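Local coordinates for protein cysteine protease (Xylella fastidiosa, PDB 3OIS) that binds uridine diphosphate and probably cleaves peptide bonds as a papain-family cysteine protease, at residues A[106-110]-A[167-173]. Numbering follows the deposited sequence.
Sequences FIYYN and KPSDQCY
The hydroxyl of Tyr173 donates to Asn110 OD1, with 2.7 Å between Tyr173 OH and the amide oxygen. It reaches OD1 well off the line of the C=O bond, at a C=O...O angle of 118°, and slightly out of the carbonyl plane. The amide stands steeply to the phenol ring, and OD1 lies at the ring's edge. Asparagine suits the place because its other arm turns back on its own helix: Asn110 ND2 donates to Phe106 O at 2.9 Å. That carbonyl also takes the helical bond from Asn110 N, and the two donors arrive from opposite faces of its plane. The two side-chain bonds restrain the amide's rotation and set which end carries the oxygen, and ND2 sits over the centre of the Phe106 ring, 3.4 Å above it.

Phe106 turns its edge to the face of Tyr173, an edge-to-face pair with planes at 61°. Its CG lies anti to the backbone N (chi1 -178°), which carries CD1 across to Pro168 CG, 3.7 Å away. The flat apolar phenyl meets proline and tyrosine at once, while tyrosine adds the hydroxyl that bonds Asn110. In this papain-family protease the contact joins helix 104-114 to the start of helix 170-176 and its lead-in loop. Val132 of helix 126-135 touches Asn110, whose side chain lies about 14 Å from the bound UDP. Ser169, a small hydroxyl residue, N-caps helix 170-176: its OG accepts from Cys172 N at 3.0 Å.

Ahead of the cap, Pro168 CD and Lys167 CA make CH-pi contacts over one face of Tyr109. Proline presents a rigid CH surface with no amide N-H to bury there. Lys167 lays its CB 3.4 Å from Tyr109 OH, while its long, extended chain takes the ammonium group away.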
loop_
_atom_site.group_PDB
_atom_site.type_symbol
_atom_site.label_atom_id
_atom_site.label_comp_id
_atom_site.label_asym_id
_atom_site.label_seq_id
_atom_site.Cartn_x
_atom_site.Cartn_y
_atom_site.Cartn_z
ATOM N N PHE A 106 5.243 6.423 11.348
ATOM C CA PHE A 106 4.112 6.905 12.144
ATOM C C PHE A 106 2.828 6.049 11.796
ATOM O O PHE A 106 2.026 5.648 12.697
ATOM C CB PHE A 106 3.784 8.375 11.826
ATOM C CG PHE A 106 2.661 8.938 12.646
ATOM C CD1 PHE A 106 2.933 9.520 13.900
ATOM C CD2 PHE A 106 1.323 8.895 12.186
ATOM C CE1 PHE A 106 1.912 10.030 14.640
ATOM C CE2 PHE A 106 0.272 9.397 12.964
ATOM C CZ PHE A 106 0.614 9.971 14.223
ATOM N N ILE A 107 2.576 5.824 10.533
ATOM C CA ILE A 107 1.435 5.000 10.169
ATOM C C ILE A 107 1.614 3.598 10.741
ATOM O O ILE A 107 0.682 3.097 11.344
ATOM C CB ILE A 107 1.152 4.983 8.671
ATOM C CG1 ILE A 107 0.801 6.413 8.150
ATOM C CG2 ILE A 107 0.005 3.988 8.233
ATOM C CD1 ILE A 107 0.958 6.453 6.686
ATOM N N TYR A 108 2.763 2.994 10.503
ATOM C CA TYR A 108 2.998 1.567 10.855
ATOM C C TYR A 108 2.928 1.372 12.379
ATOM O O TYR A 108 2.431 0.365 12.846
ATOM C CB TYR A 108 4.323 1.060 10.239
ATOM C CG TYR A 108 4.555 -0.455 10.362
ATOM C CD1 TYR A 108 3.476 -1.371 10.127
ATOM C CD2 TYR A 108 5.848 -0.950 10.601
ATOM C CE1 TYR A 108 3.723 -2.771 10.190
ATOM C CE2 TYR A 108 6.101 -2.335 10.737
ATOM C CZ TYR A 108 5.003 -3.223 10.540
ATOM O OH TYR A 108 5.295 -4.548 10.608
ATOM N N TYR A 109 3.439 2.326 13.160
ATOM C CA TYR A 109 3.418 2.182 14.629
ATOM C C TYR A 109 1.950 2.192 15.090
ATOM O O TYR A 109 1.475 1.272 15.817
ATOM C CB TYR A 109 4.247 3.328 15.287
ATOM C CG TYR A 109 4.220 3.227 16.781
ATOM C CD1 TYR A 109 5.235 2.594 17.421
ATOM C CD2 TYR A 109 3.168 3.734 17.528
ATOM C CE1 TYR A 109 5.201 2.422 18.807
ATOM C CE2 TYR A 109 3.173 3.604 18.962
ATOM C CZ TYR A 109 4.145 2.965 19.530
ATOM O OH TYR A 109 4.100 2.892 20.873
ATOM N N ASN A 110 1.162 3.157 14.597
ATOM C CA ASN A 110 -0.180 3.223 15.002
ATOM C C ASN A 110 -1.054 2.093 14.486
ATOM O O ASN A 110 -1.979 1.677 15.181
ATOM C CB ASN A 110 -0.723 4.637 14.707
ATOM C CG ASN A 110 -0.079 5.664 15.663
ATOM O OD1 ASN A 110 -0.266 5.601 16.857
ATOM N ND2 ASN A 110 0.714 6.564 15.119
ATOM N N LYS A 167 7.774 4.848 19.934
ATOM C CA LYS A 167 6.541 5.596 19.954
ATOM C C LYS A 167 6.831 7.034 19.412
ATOM O O LYS A 167 7.725 7.692 19.929
ATOM C CB LYS A 167 5.986 5.713 21.409
ATOM C CG LYS A 167 4.696 6.507 21.438
ATOM C CD LYS A 167 4.118 6.649 22.823
ATOM C CE LYS A 167 2.814 7.429 22.720
ATOM N NZ LYS A 167 2.009 7.171 23.929
ATOM N N PRO A 168 6.102 7.491 18.407
ATOM C CA PRO A 168 6.305 8.874 17.939
ATOM C C PRO A 168 5.999 9.902 19.070
ATOM O O PRO A 168 5.123 9.733 19.957
ATOM C CB PRO A 168 5.299 9.045 16.817
ATOM C CG PRO A 168 5.040 7.541 16.286
ATOM C CD PRO A 168 5.126 6.742 17.549
ATOM N N SER A 169 6.753 10.975 18.989
ATOM C CA SER A 169 6.686 12.010 19.994
ATOM C C SER A 169 5.330 12.668 20.043
ATOM O O SER A 169 4.507 12.655 19.103
ATOM C CB SER A 169 7.750 13.057 19.636
ATOM O OG SER A 169 7.198 13.956 18.685
ATOM N N ASP A 170 5.056 13.293 21.190
ATOM C CA ASP A 170 3.809 14.017 21.318
ATOM C C ASP A 170 3.647 15.054 20.217
ATOM O O ASP A 170 2.509 15.247 19.726
ATOM C CB ASP A 170 3.771 14.736 22.671
ATOM C CG ASP A 170 3.361 13.817 23.777
ATOM O OD1 ASP A 170 3.070 12.615 23.486
ATOM O OD2 ASP A 170 3.341 14.310 24.927
ATOM N N GLN A 171 4.767 15.665 19.806
ATOM C CA GLN A 171 4.737 16.731 18.755
ATOM C C GLN A 171 4.305 16.113 17.404
ATOM O O GLN A 171 3.527 16.699 16.672
ATOM C CB GLN A 171 6.060 17.541 18.586
ATOM C CG GLN A 171 5.890 18.910 17.787
ATOM C CD GLN A 171 4.647 19.836 18.232
ATOM O OE1 GLN A 171 4.452 20.103 19.419
ATOM N NE2 GLN A 171 3.787 20.261 17.240
ATOM N N CYS A 172 4.788 14.900 17.144
ATOM C CA CYS A 172 4.376 14.136 15.936
ATOM C C CYS A 172 2.895 13.899 15.894
ATOM O O CYS A 172 2.266 14.159 14.890
ATOM C CB CYS A 172 5.138 12.826 15.898
ATOM S SG CYS A 172 6.840 13.010 15.485
ATOM N N TYR A 173 2.312 13.415 16.996
ATOM C CA TYR A 173 0.870 13.245 17.052
ATOM C C TYR A 173 0.089 14.530 16.828
ATOM O O TYR A 173 -0.962 14.537 16.152
ATOM C CB TYR A 173 0.486 12.566 18.355
ATOM C CG TYR A 173 0.764 11.060 18.370
ATOM C CD1 TYR A 173 1.929 10.544 18.914
ATOM C CD2 TYR A 173 -0.208 10.165 17.856
ATOM C CE1 TYR A 173 2.175 9.161 18.974
ATOM C CE2 TYR A 173 0.001 8.767 17.929
ATOM C CZ TYR A 173 1.154 8.272 18.408
ATOM O OH TYR A 173 1.425 6.933 18.492
#